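Local structure of glycerol-3-phosphate dehydrogenase [NAD(+)] 1 (Saccharomyces cerevisiae, 4FGW) at residues I120-I125 with I148-G153; C176-G181 with E233-I238; V247-C252 with I303-G308; L273-R278 with P361-V366. The protein catalyses the NAD(+)-dependent interconversion of sn-glycerol 3-phosphate and dihydroxyacetone phosphate, and drives the glycerol accumulation that keeps yeast cells from losing water under hyperosmotic stress. All coordinates share one frame; numbering follows the deposited sequence.

In the fold
Along the chain, interaction 1 closes before interaction 2 opens, and both precede the interleaved segments of interactions 3 and 4. Interactions 1 and 2, with centres about 10 Å apart, share the eight-stranded sheet of the Rossmann domain, where strands 146-149 and 175-180 are neighbours. Helix 235-257 then leads out of this region: its first turn takes part in interaction 2 and a later part in interaction 3, whose centre lies about 21 Å away. Interactions 3 and 4, about 12 Å between centres, touch each other in the helical C-terminal domain, also near the second subunit. The series thus runs from the nucleotide-binding domain to the helices around the probable catalytic lysine, Lys245.

Interaction 1. Residues I120-I125 with I148-G153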
loop_
_atom_site.group_PDB
_atom_site.type_symbol
_atom_site.label_atom_id
_atom_site.label_comp_id
_atom_site.label_asym_id
_atom_site.label_seq_id
_atom_site.Cartn_x
_atom_site.Cartn_y
_atom_site.Cartn_z
ATOM N N ILE A 120 34.365 -1.824 -1.902
ATOM C CA ILE A 120 32.961 -1.435 -2.062
ATOM C C ILE A 120 32.791 0.090 -2.050
ATOM O O ILE A 120 33.187 0.747 -1.082
ATOM C CB ILE A 120 32.033 -2.133 -1.012
ATOM C CG1 ILE A 120 32.314 -3.660 -0.903
ATOM C CG2 ILE A 120 30.540 -1.855 -1.310
ATOM C CD1 ILE A 120 31.864 -4.326 0.413
ATOM N N ILE A 121 32.184 0.645 -3.117
ATOM C CA ILE A 121 31.872 2.075 -3.195
ATOM C C ILE A 121 30.363 2.261 -3.023
ATOM O O ILE A 121 29.574 1.634 -3.733
ATOM C CB ILE A 121 32.416 2.809 -4.463
ATOM C CG1 ILE A 121 33.954 2.731 -4.553
ATOM C CG2 ILE A 121 31.961 4.282 -4.471
ATOM C CD1 ILE A 121 34.570 3.224 -5.882
ATOM N N VAL A 122 29.969 3.113 -2.066
ATOM C CA VAL A 122 28.565 3.435 -1.811
ATOM C C VAL A 122 28.370 4.869 -2.331
ATOM O O VAL A 122 28.925 5.807 -1.755
ATOM C CB VAL A 122 28.166 3.269 -0.318
ATOM C CG1 VAL A 122 26.685 3.569 -0.109
ATOM C CG2 VAL A 122 28.503 1.871 0.192
ATOM N N PHE A 123 27.678 5.031 -3.473
ATOM C CA PHE A 123 27.453 6.361 -4.047
ATOM C C PHE A 123 26.232 6.967 -3.397
ATOM O O PHE A 123 25.158 6.361 -3.405
ATOM C CB PHE A 123 27.271 6.300 -5.566
ATOM C CG PHE A 123 28.514 5.920 -6.325
ATOM C CD1 PHE A 123 28.748 4.598 -6.689
ATOM C CD2 PHE A 123 29.449 6.885 -6.690
ATOM C CE1 PHE A 123 29.893 4.253 -7.411
ATOM C CE2 PHE A 123 30.594 6.535 -7.406
ATOM C CZ PHE A 123 30.805 5.224 -7.768
ATOM N N ASN A 124 26.406 8.141 -2.797
ATOM C CA ASN A 124 25.322 8.844 -2.121
ATOM C C ASN A 124 25.469 10.368 -2.252
ATOM O O ASN A 124 25.648 11.090 -1.266
ATOM C CB ASN A 124 25.187 8.367 -0.666
ATOM C CG ASN A 124 23.817 8.556 -0.077
ATOM O OD1 ASN A 124 23.411 7.820 0.823
ATOM N ND2 ASN A 124 23.067 9.538 -0.564
ATOM N N ILE A 125 25.275 10.869 -3.467
ATOM C CA ILE A 125 25.349 12.298 -3.774
ATOM C C ILE A 125 24.159 12.688 -4.608
ATOM O O ILE A 125 23.559 11.829 -5.195
ATOM C CB ILE A 125 26.607 12.669 -4.619
ATOM C CG1 ILE A 125 26.482 12.125 -6.026
ATOM C CG2 ILE A 125 27.864 12.181 -4.002
ATOM C CD1 ILE A 125 27.298 10.952 -6.254
ATOM N N ILE A 148 27.320 0.348 -4.951
ATOM C CA ILE A 148 25.910 0.483 -4.579
ATOM C C ILE A 148 25.547 1.963 -4.722
ATOM O O ILE A 148 26.255 2.821 -4.198
ATOM C CB ILE A 148 25.582 -0.099 -3.166
ATOM C CG1 ILE A 148 25.785 -1.646 -3.094
ATOM C CG2 ILE A 148 24.183 0.325 -2.652
ATOM C CD1 ILE A 148 24.759 -2.593 -3.920
ATOM N N SER A 149 24.464 2.256 -5.455
ATOM C CA SER A 149 23.965 3.615 -5.652
ATOM C C SER A 149 22.753 3.844 -4.745
ATOM O O SER A 149 21.798 3.071 -4.797
ATOM C CB SER A 149 23.585 3.839 -7.114
ATOM O OG SER A 149 22.923 5.079 -7.305
ATOM N N CYS A 150 22.810 4.896 -3.914
ATOM C CA CYS A 150 21.732 5.331 -3.020
ATOM C C CYS A 150 20.938 6.479 -3.689
ATOM O O CYS A 150 20.151 7.161 -3.036
ATOM C CB CYS A 150 22.306 5.776 -1.677
ATOM S SG CYS A 150 23.209 4.491 -0.791
ATOM N N LEU A 151 21.182 6.718 -4.977
ATOM C CA LEU A 151 20.516 7.777 -5.727
ATOM C C LEU A 151 19.125 7.284 -6.132
ATOM O O LEU A 151 18.998 6.328 -6.904
ATOM C CB LEU A 151 21.368 8.214 -6.940
ATOM C CG LEU A 151 22.624 9.066 -6.636
ATOM C CD1 LEU A 151 23.740 8.242 -5.957
ATOM C CD2 LEU A 151 23.188 9.689 -7.909
ATOM N N LYS A 152 18.102 7.922 -5.608
ATOM C CA LYS A 152 16.750 7.511 -5.859
ATOM C C LYS A 152 16.257 7.871 -7.227
ATOM O O LYS A 152 16.555 8.907 -7.745
ATOM C CB LYS A 152 15.823 8.126 -4.842
ATOM C CG LYS A 152 15.586 7.265 -3.671
ATOM C CD LYS A 152 14.472 7.814 -2.861
ATOM C CE LYS A 152 13.448 6.795 -2.528
ATOM N NZ LYS A 152 13.453 6.541 -1.103
ATOM N N GLY A 153 15.453 6.995 -7.783
ATOM C CA GLY A 153 14.875 7.197 -9.098
ATOM C C GLY A 153 15.746 6.695 -10.230
ATOM O O GLY A 153 16.659 5.888 -10.026
#
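Ile148 O is approached by two groups of the neighbouring strand: Phe123 N donates a hydrogen bond of 2.7 Å, and the CA-H of Val122 adds a longer contact. The two strands, 120-123 and 146-149, run parallel and are the ends of a beta-alpha-beta unit of the Rossmann fold, with helix 130-137 between them. Two further backbone bonds continue the pairing, Ile148 N to Ile121 O at 2.9 Å and Cys150 N to Phe123 O at 2.8 Å. Val122 and Ile148 point to one face of the sheet, where helix 44-59 packs on Val122; Phe123 and Ser149 point to the other, under helix 164-172. Side chains add to the pairing. With CG1 anti to the backbone N (chi1 -178°), Val122 lays this methyl against Cys150 SG, 3.7 Å away. Asn124 brings its amide carbon CG to 3.5 Å from Cys150 CB, and its side chain also reaches Trp45 and Ile49 of helix 44-59, whose start belongs to the probable NAD(+)-binding glycine-rich motif. Cutting Asn124 back to an alanine is likely to strip Cys150 CB of this neighbour and to take away the side chain's contacts with Trp45 and Ile49. Leu151 turns back to the first segment, its CG 3.3 Å from Ile125 O and its CD1 touching Phe123 CB. Beyond it comes Lys152, a probable substrate ligand. On one face of the Phe123 ring, toward the rim, Ile121 CG2 rides 3.5 Å above the plane.

Interaction 2. Residues C176-G181 with E233-I238; sequences CGALSG and EDVAGI
Ile238 CD1 sits over one face of the flat Ala178-Leu179 peptide group, above the carbonyl group and leaning toward the oxygen: CD1 is 3.8 Å from Ala178 C and 3.6 Å from Ala178 O. In that same peptide, Leu179 N is probably hydrogen-bonded to Ser149 O of the adjacent strand. The other flat group is the Asp234 carboxylate at the N-cap of helix 235-257, where Gly237 N gives a capping bond of 2.9 Å to Asp234 OD1 from well above the carboxylate plane; OD2 is held by Ser287, Arg288 and Thr291. In the turn that follows, Val235 and Ile238 both point toward strand 175-180, where helix 235-257 packs against the Rossmann sheet. Ala178 CB lies 3.9 Å from Ile238 CD1 and a little farther from Val235 CG1. Val235 CG2 rests 3.9 Å from Gly177 CA. Shortening Ile238 to an alanine would remove CD1 and is likely to leave a gap over the Ala178 peptide and beside Ala178 CB. Ser180, whose side chain also touches the probable substrate ligand Lys152, is joined to the helix by a water that donates to Ser180 OG at 3.1 Å and, weakly, to Ile238 O. With no direct hydrogen bond between the segments, helix and strand meet by shape and apolar fit, supplemented by this one water bridge.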
loop_
_atom_site.group_PDB
_atom_site.type_symbol
_atom_site.label_atom_id
_atom_site.label_comp_id
_atom_site.label_asym_id
_atom_site.label_seq_id
_atom_site.Cartn_x
_atom_site.Cartn_y
_atom_site.Cartn_z
ATOM N N CYS A 176 27.321 -2.384 -10.378
ATOM C CA CYS A 176 26.624 -1.429 -9.520
ATOM C C CYS A 176 25.165 -1.752 -9.269
ATOM O O CYS A 176 24.374 -1.837 -10.211
ATOM C CB CYS A 176 26.808 -0.002 -10.038
ATOM S SG CYS A 176 26.108 1.276 -8.971
ATOM N N GLY A 177 24.830 -1.900 -7.992
ATOM C CA GLY A 177 23.471 -2.145 -7.536
ATOM C C GLY A 177 22.833 -0.888 -6.981
ATOM O O GLY A 177 23.375 0.210 -7.141
ATOM N N ALA A 178 21.677 -1.028 -6.321
ATOM C CA ALA A 178 20.972 0.123 -5.750
ATOM C C ALA A 178 20.449 -0.115 -4.338
ATOM O O ALA A 178 20.263 -1.258 -3.938
ATOM C CB ALA A 178 19.846 0.568 -6.673
ATOM N N LEU A 179 20.279 0.975 -3.570
ATOM C CA LEU A 179 19.723 0.995 -2.218
ATOM C C LEU A 179 18.582 2.019 -2.238
ATOM O O LEU A 179 18.813 3.189 -2.552
ATOM C CB LEU A 179 20.790 1.374 -1.164
ATOM C CG LEU A 179 20.368 1.320 0.320
ATOM C CD1 LEU A 179 21.514 0.923 1.197
ATOM C CD2 LEU A 179 19.791 2.665 0.800
ATOM N N SER A 180 17.346 1.560 -1.939
ATOM C CA SER A 180 16.137 2.403 -1.912
ATOM C C SER A 180 15.053 1.788 -1.024
ATOM O O SER A 180 14.879 0.581 -1.008
ATOM C CB SER A 180 15.606 2.617 -3.329
ATOM O OG SER A 180 14.695 3.699 -3.416
ATOM N N GLY A 181 14.339 2.624 -0.291
ATOM C CA GLY A 181 13.257 2.179 0.582
ATOM C C GLY A 181 12.465 3.329 1.157
ATOM O O GLY A 181 12.767 4.486 0.872
ATOM N N GLU A 233 17.854 -9.042 -6.286
ATOM C CA GLU A 233 18.590 -8.896 -7.546
ATOM C C GLU A 233 18.075 -7.723 -8.381
ATOM O O GLU A 233 18.871 -7.010 -8.985
ATOM C CB GLU A 233 18.495 -10.188 -8.376
ATOM C CG GLU A 233 19.413 -11.297 -7.904
ATOM C CD GLU A 233 20.055 -12.072 -9.036
ATOM O OE1 GLU A 233 19.505 -13.134 -9.408
ATOM O OE2 GLU A 233 21.095 -11.613 -9.564
ATOM N N ASP A 234 16.739 -7.546 -8.429
ATOM C CA ASP A 234 16.041 -6.555 -9.243
ATOM C C ASP A 234 16.409 -5.083 -8.994
ATOM O O ASP A 234 15.695 -4.360 -8.291
ATOM C CB ASP A 234 14.523 -6.834 -9.238
ATOM C CG ASP A 234 13.696 -6.090 -10.274
ATOM O OD1 ASP A 234 14.290 -5.435 -11.159
ATOM O OD2 ASP A 234 12.452 -6.164 -10.198
ATOM N N VAL A 235 17.528 -4.643 -9.619
ATOM C CA VAL A 235 18.051 -3.272 -9.575
ATOM C C VAL A 235 17.081 -2.321 -10.301
ATOM O O VAL A 235 16.859 -1.206 -9.833
ATOM C CB VAL A 235 19.520 -3.174 -10.109
ATOM C CG1 VAL A 235 19.994 -1.728 -10.222
ATOM C CG2 VAL A 235 20.483 -3.978 -9.240
ATOM N N ALA A 236 16.498 -2.765 -11.428
ATOM C CA ALA A 236 15.553 -1.965 -12.210
ATOM C C ALA A 236 14.260 -1.624 -11.427
ATOM O O ALA A 236 13.896 -0.447 -11.361
ATOM C CB ALA A 236 15.222 -2.675 -13.510
ATOM N N GLY A 237 13.625 -2.638 -10.818
ATOM C CA GLY A 237 12.391 -2.508 -10.039
ATOM C C GLY A 237 12.467 -1.499 -8.913
ATOM O O GLY A 237 11.645 -0.578 -8.853
ATOM N N ILE A 238 13.473 -1.613 -8.074
ATOM C CA ILE A 238 13.620 -0.682 -6.979
ATOM C C ILE A 238 13.912 0.757 -7.388
ATOM O O ILE A 238 13.525 1.672 -6.701
ATOM C CB ILE A 238 14.575 -1.233 -5.927
ATOM C CG1 ILE A 238 15.942 -0.586 -5.959
ATOM C CG2 ILE A 238 14.773 -2.654 -6.171
ATOM C CD1 ILE A 238 16.797 -1.023 -4.825
HETATM O O HOH W 1 14.974 4.618 -6.353
#

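Interaction 3. Residues V247-C252 with I303-G308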
loop_
_atom_site.group_PDB
_atom_site.type_symbol
_atom_site.label_atom_id
_atom_site.label_comp_id
_atom_site.label_asym_id
_atom_site.label_seq_id
_atom_site.Cartn_x
_atom_site.Cartn_y
_atom_site.Cartn_z
ATOM N N VAL A 247 4.632 10.843 -8.972
ATOM C CA VAL A 247 3.576 11.127 -9.956
ATOM C C VAL A 247 2.254 10.663 -9.324
ATOM O O VAL A 247 1.262 11.400 -9.359
ATOM C CB VAL A 247 3.844 10.456 -11.333
ATOM C CG1 VAL A 247 2.669 10.660 -12.289
ATOM C CG2 VAL A 247 5.138 10.978 -11.954
ATOM N N VAL A 248 2.273 9.470 -8.697
ATOM C CA VAL A 248 1.133 8.894 -7.989
ATOM C C VAL A 248 0.735 9.777 -6.777
ATOM O O VAL A 248 -0.455 10.045 -6.584
ATOM C CB VAL A 248 1.391 7.414 -7.581
ATOM C CG1 VAL A 248 0.146 6.790 -6.950
ATOM C CG2 VAL A 248 1.861 6.586 -8.775
ATOM N N ALA A 249 1.727 10.247 -5.992
ATOM C CA ALA A 249 1.507 11.113 -4.824
ATOM C C ALA A 249 0.749 12.395 -5.205
ATOM O O ALA A 249 -0.042 12.897 -4.402
ATOM C CB ALA A 249 2.833 11.457 -4.159
ATOM N N LEU A 250 0.965 12.895 -6.443
ATOM C CA LEU A 250 0.260 14.071 -6.958
ATOM C C LEU A 250 -1.230 13.762 -7.129
ATOM O O LEU A 250 -2.062 14.539 -6.667
ATOM C CB LEU A 250 0.877 14.601 -8.263
ATOM C CG LEU A 250 2.263 15.270 -8.169
ATOM C CD1 LEU A 250 2.860 15.464 -9.540
ATOM C CD2 LEU A 250 2.189 16.630 -7.468
ATOM N N GLY A 251 -1.542 12.599 -7.715
ATOM C CA GLY A 251 -2.907 12.113 -7.901
ATOM C C GLY A 251 -3.649 11.939 -6.590
ATOM O O GLY A 251 -4.852 12.205 -6.534
ATOM N N CYS A 252 -2.928 11.527 -5.512
ATOM C CA CYS A 252 -3.473 11.362 -4.149
ATOM C C CYS A 252 -3.823 12.709 -3.532
ATOM O O CYS A 252 -4.881 12.841 -2.912
ATOM C CB CYS A 252 -2.507 10.589 -3.256
ATOM S SG CYS A 252 -2.266 8.872 -3.745
ATOM N N ILE A 303 3.415 4.135 -0.272
ATOM C CA ILE A 303 2.552 4.434 0.870
ATOM C C ILE A 303 3.029 5.676 1.634
ATOM O O ILE A 303 2.249 6.609 1.806
ATOM C CB ILE A 303 2.327 3.186 1.787
ATOM C CG1 ILE A 303 1.490 2.116 1.049
ATOM C CG2 ILE A 303 1.648 3.585 3.128
ATOM C CD1 ILE A 303 1.467 0.695 1.715
ATOM N N THR A 304 4.299 5.701 2.055
ATOM C CA THR A 304 4.856 6.836 2.798
ATOM C C THR A 304 4.791 8.165 2.045
ATOM O O THR A 304 4.465 9.191 2.647
ATOM C CB THR A 304 6.227 6.504 3.412
ATOM O OG1 THR A 304 6.509 7.466 4.431
ATOM C CG2 THR A 304 7.379 6.474 2.382
ATOM N N THR A 305 5.084 8.131 0.731
ATOM C CA THR A 305 5.089 9.294 -0.154
ATOM C C THR A 305 3.680 9.861 -0.319
ATOM O O THR A 305 3.491 11.072 -0.245
ATOM C CB THR A 305 5.777 8.942 -1.479
ATOM O OG1 THR A 305 7.074 8.409 -1.194
ATOM C CG2 THR A 305 5.908 10.141 -2.409
ATOM N N CYS A 306 2.698 8.984 -0.513
ATOM C CA CYS A 306 1.307 9.375 -0.659
ATOM C C CYS A 306 0.657 9.805 0.671
ATOM O O CYS A 306 -0.309 10.559 0.650
ATOM C CB CYS A 306 0.522 8.269 -1.350
ATOM S SG CYS A 306 1.102 7.890 -3.027
ATOM N N ALA A 307 1.215 9.367 1.818
ATOM C CA ALA A 307 0.734 9.728 3.159
ATOM C C ALA A 307 1.111 11.172 3.516
ATOM O O ALA A 307 0.272 11.913 4.022
ATOM C CB ALA A 307 1.286 8.763 4.203
ATOM N N GLY A 308 2.358 11.550 3.249
ATOM C CA GLY A 308 2.884 12.880 3.530
ATOM C C GLY A 308 4.180 13.149 2.796
ATOM O O GLY A 308 5.020 12.254 2.653
#
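Sulfur contacts dominate where Cys306 projects between the side chains of helix 247-252. Cys306 SG lies 3.6 Å from Cys252 SG, much too far for a disulfide, so the two thiols meet by van der Waals contact. The same sulfur comes to 3.7 Å from Ala249 CA and reaches Val248 CG1 at 4.2 Å, so that the neighbours Val248 and Ala249, and Cys252 about one turn later, all border it. Cys306 holds SG anti to its carbonyl carbon (chi1 -61°), which directs the sulfur toward helix 247-252. The purely hydrocarbon contact is smaller: Ala249 CB meets Thr305 CG2 at 3.8 Å, the methyl that stands anti to the Thr305 backbone N. With small residues on both sides, the backbones come close, Ala249 CA and Cys306 CA being 4.5 Å apart, although the axes of the two short segments keep 8.7 Å between them and run at 40° to each other. These helices, 235-257 and 296-307, belong to the all-helical C-terminal domain, a member of the 6-phosphogluconate dehydrogenase-like clan. Helix 261-283 lies over the two thiols, with Gln269 touching both Cys252 and Cys306. Polar bonding is left to groups beside the interface. Thr305 sends its methyl into the contact while OG1 hydrogen-bonds Asp301 O and the NZ of Lys245, the probable proton acceptor, consistent with a second-shell place for Thr305. On another side of helix 303-307, Thr304 and Ala307 pack on Asn262 of the second subunit.

Interaction 4. Residues L273-R278 with P361-V366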
loop_
_atom_site.group_PDB
_atom_site.type_symbol
_atom_site.label_atom_id
_atom_site.label_comp_id
_atom_site.label_asym_id
_atom_site.label_seq_id
_atom_site.Cartn_x
_atom_site.Cartn_y
_atom_site.Cartn_z
ATOM N N LEU A 273 0.294 1.903 -8.165
ATOM C CA LEU A 273 1.127 0.700 -8.018
ATOM C C LEU A 273 1.068 -0.158 -9.286
ATOM O O LEU A 273 2.114 -0.587 -9.767
ATOM C CB LEU A 273 0.747 -0.132 -6.769
ATOM C CG LEU A 273 1.644 -1.353 -6.449
ATOM C CD1 LEU A 273 3.090 -0.941 -6.112
ATOM C CD2 LEU A 273 1.046 -2.187 -5.346
ATOM N N GLY A 274 -0.136 -0.344 -9.838
ATOM C CA GLY A 274 -0.349 -1.102 -11.070
ATOM C C GLY A 274 0.388 -0.494 -12.247
ATOM O O GLY A 274 0.980 -1.219 -13.048
ATOM N N GLU A 275 0.404 0.852 -12.327
ATOM C CA GLU A 275 1.088 1.585 -13.392
ATOM C C GLU A 275 2.608 1.553 -13.267
ATOM O O GLU A 275 3.289 1.513 -14.279
ATOM C CB GLU A 275 0.524 2.997 -13.559
ATOM C CG GLU A 275 -0.803 2.969 -14.293
ATOM C CD GLU A 275 -1.409 4.293 -14.692
ATOM O OE1 GLU A 275 -2.644 4.332 -14.893
ATOM O OE2 GLU A 275 -0.657 5.286 -14.822
ATOM N N ILE A 276 3.131 1.502 -12.029
ATOM C CA ILE A 276 4.563 1.373 -11.730
ATOM C C ILE A 276 5.029 -0.029 -12.171
ATOM O O ILE A 276 6.063 -0.144 -12.823
ATOM C CB ILE A 276 4.865 1.678 -10.228
ATOM C CG1 ILE A 276 4.537 3.165 -9.894
ATOM C CG2 ILE A 276 6.330 1.345 -9.879
ATOM C CD1 ILE A 276 4.580 3.573 -8.382
ATOM N N ILE A 277 4.242 -1.081 -11.856
ATOM C CA ILE A 277 4.538 -2.465 -12.260
ATOM C C ILE A 277 4.579 -2.564 -13.786
ATOM O O ILE A 277 5.547 -3.090 -14.344
ATOM C CB ILE A 277 3.518 -3.474 -11.636
ATOM C CG1 ILE A 277 3.646 -3.511 -10.099
ATOM C CG2 ILE A 277 3.657 -4.878 -12.252
ATOM C CD1 ILE A 277 2.417 -3.976 -9.336
ATOM N N ARG A 278 3.532 -2.038 -14.445
ATOM C CA ARG A 278 3.353 -2.037 -15.892
ATOM C C ARG A 278 4.512 -1.321 -16.584
ATOM O O ARG A 278 5.015 -1.836 -17.578
ATOM C CB ARG A 278 2.001 -1.400 -16.251
ATOM C CG ARG A 278 1.591 -1.531 -17.719
ATOM C CD ARG A 278 0.235 -0.897 -17.987
ATOM N NE ARG A 278 -0.818 -1.495 -17.162
ATOM C CZ ARG A 278 -1.777 -0.808 -16.547
ATOM N NH1 ARG A 278 -1.844 0.512 -16.674
ATOM N NH2 ARG A 278 -2.683 -1.435 -15.811
ATOM N N PRO A 361 -3.121 5.605 -18.018
ATOM C CA PRO A 361 -4.063 6.720 -17.805
ATOM C C PRO A 361 -3.845 7.596 -16.573
ATOM O O PRO A 361 -4.078 8.798 -16.679
ATOM C CB PRO A 361 -5.443 6.052 -17.827
ATOM C CG PRO A 361 -5.188 4.625 -17.572
ATOM C CD PRO A 361 -3.849 4.327 -18.164
ATOM N N LEU A 362 -3.378 7.031 -15.430
ATOM C CA LEU A 362 -3.113 7.827 -14.221
ATOM C C LEU A 362 -1.923 8.764 -14.405
ATOM O O LEU A 362 -2.035 9.948 -14.078
ATOM C CB LEU A 362 -2.971 6.974 -12.954
ATOM C CG LEU A 362 -2.637 7.734 -11.651
ATOM C CD1 LEU A 362 -3.796 8.647 -11.215
ATOM C CD2 LEU A 362 -2.259 6.788 -10.556
ATOM N N PHE A 363 -0.803 8.248 -14.964
ATOM C CA PHE A 363 0.393 9.044 -15.272
ATOM C C PHE A 363 0.019 10.166 -16.242
ATOM O O PHE A 363 0.440 11.307 -16.042
ATOM C CB PHE A 363 1.528 8.169 -15.857
ATOM C CG PHE A 363 2.195 7.165 -14.935
ATOM C CD1 PHE A 363 3.063 6.202 -15.438
ATOM C CD2 PHE A 363 1.951 7.179 -13.562
ATOM C CE1 PHE A 363 3.673 5.270 -14.586
ATOM C CE2 PHE A 363 2.564 6.247 -12.714
ATOM C CZ PHE A 363 3.425 5.305 -13.233
ATOM N N GLU A 364 -0.825 9.852 -17.250
ATOM C CA GLU A 364 -1.303 10.824 -18.236
ATOM C C GLU A 364 -2.210 11.872 -17.591
ATOM O O GLU A 364 -2.035 13.057 -17.861
ATOM C CB GLU A 364 -2.012 10.134 -19.414
ATOM C CG GLU A 364 -2.315 11.088 -20.564
ATOM C CD GLU A 364 -3.302 10.619 -21.617
ATOM O OE1 GLU A 364 -3.769 9.459 -21.541
ATOM O OE2 GLU A 364 -3.590 11.415 -22.540
ATOM N N ALA A 365 -3.153 11.436 -16.729
ATOM C CA ALA A 365 -4.102 12.293 -16.014
ATOM C C ALA A 365 -3.391 13.340 -15.150
ATOM O O ALA A 365 -3.741 14.518 -15.233
ATOM C CB ALA A 365 -5.033 11.447 -15.163
ATOM N N VAL A 366 -2.369 12.919 -14.363
ATOM C CA VAL A 366 -1.550 13.793 -13.515
ATOM C C VAL A 366 -0.869 14.859 -14.398
ATOM O O VAL A 366 -0.979 16.051 -14.097
ATOM C CB VAL A 366 -0.541 12.984 -12.643
ATOM C CG1 VAL A 366 0.447 13.900 -11.923
ATOM C CG2 VAL A 366 -1.270 12.096 -11.639
#
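Glu275 and the first turn of helix 361-366 are joined by a pair of hydrogen bonds that uses both carboxylate oxygens. Glu275 OE1 accepts from Leu362 N at 2.8 Å, and Glu275 OE2 accepts from Phe363 N at 3.0 Å; each oxygen offers its syn lone pair, so the carboxylate grips two consecutive amides and cannot easily turn. Pro361, just before them, has no N-H to give, and Glu275 OE1 merely rests against its ring, 3.5 Å from Pro361 CD. The extended chain of Glu275 (chi2 -173°) carries the charge across to these amides, which no earlier residue of the helix can satisfy. Further on, the helix supplies its own partners: Ala365 N bonds Pro361 O and Val366 N bonds Leu362 O. The positive end of the helix dipole would probably favour the charged form of this buried carboxylate. The fold here is the helical C-terminal domain, where helix 261-283 runs past the start of helix 361-371; the axes of the two short segments approach to 10.0 Å, with their directions 110° apart. Phe363 bends back over the glutamate stem. Its ring takes Glu275 CB over a face in a CH-pi contact, 4.0 Å from CB to the ring centroid, and OE2 lies above the same face, near the rim at CG. From the next position Ile276 brings CG1 to 4.1 Å from Phe363 CZ, the two side chains lying about at right angles. Arg278 NH1 hydrogen-bonds Asp359 O, just before helix 361-371.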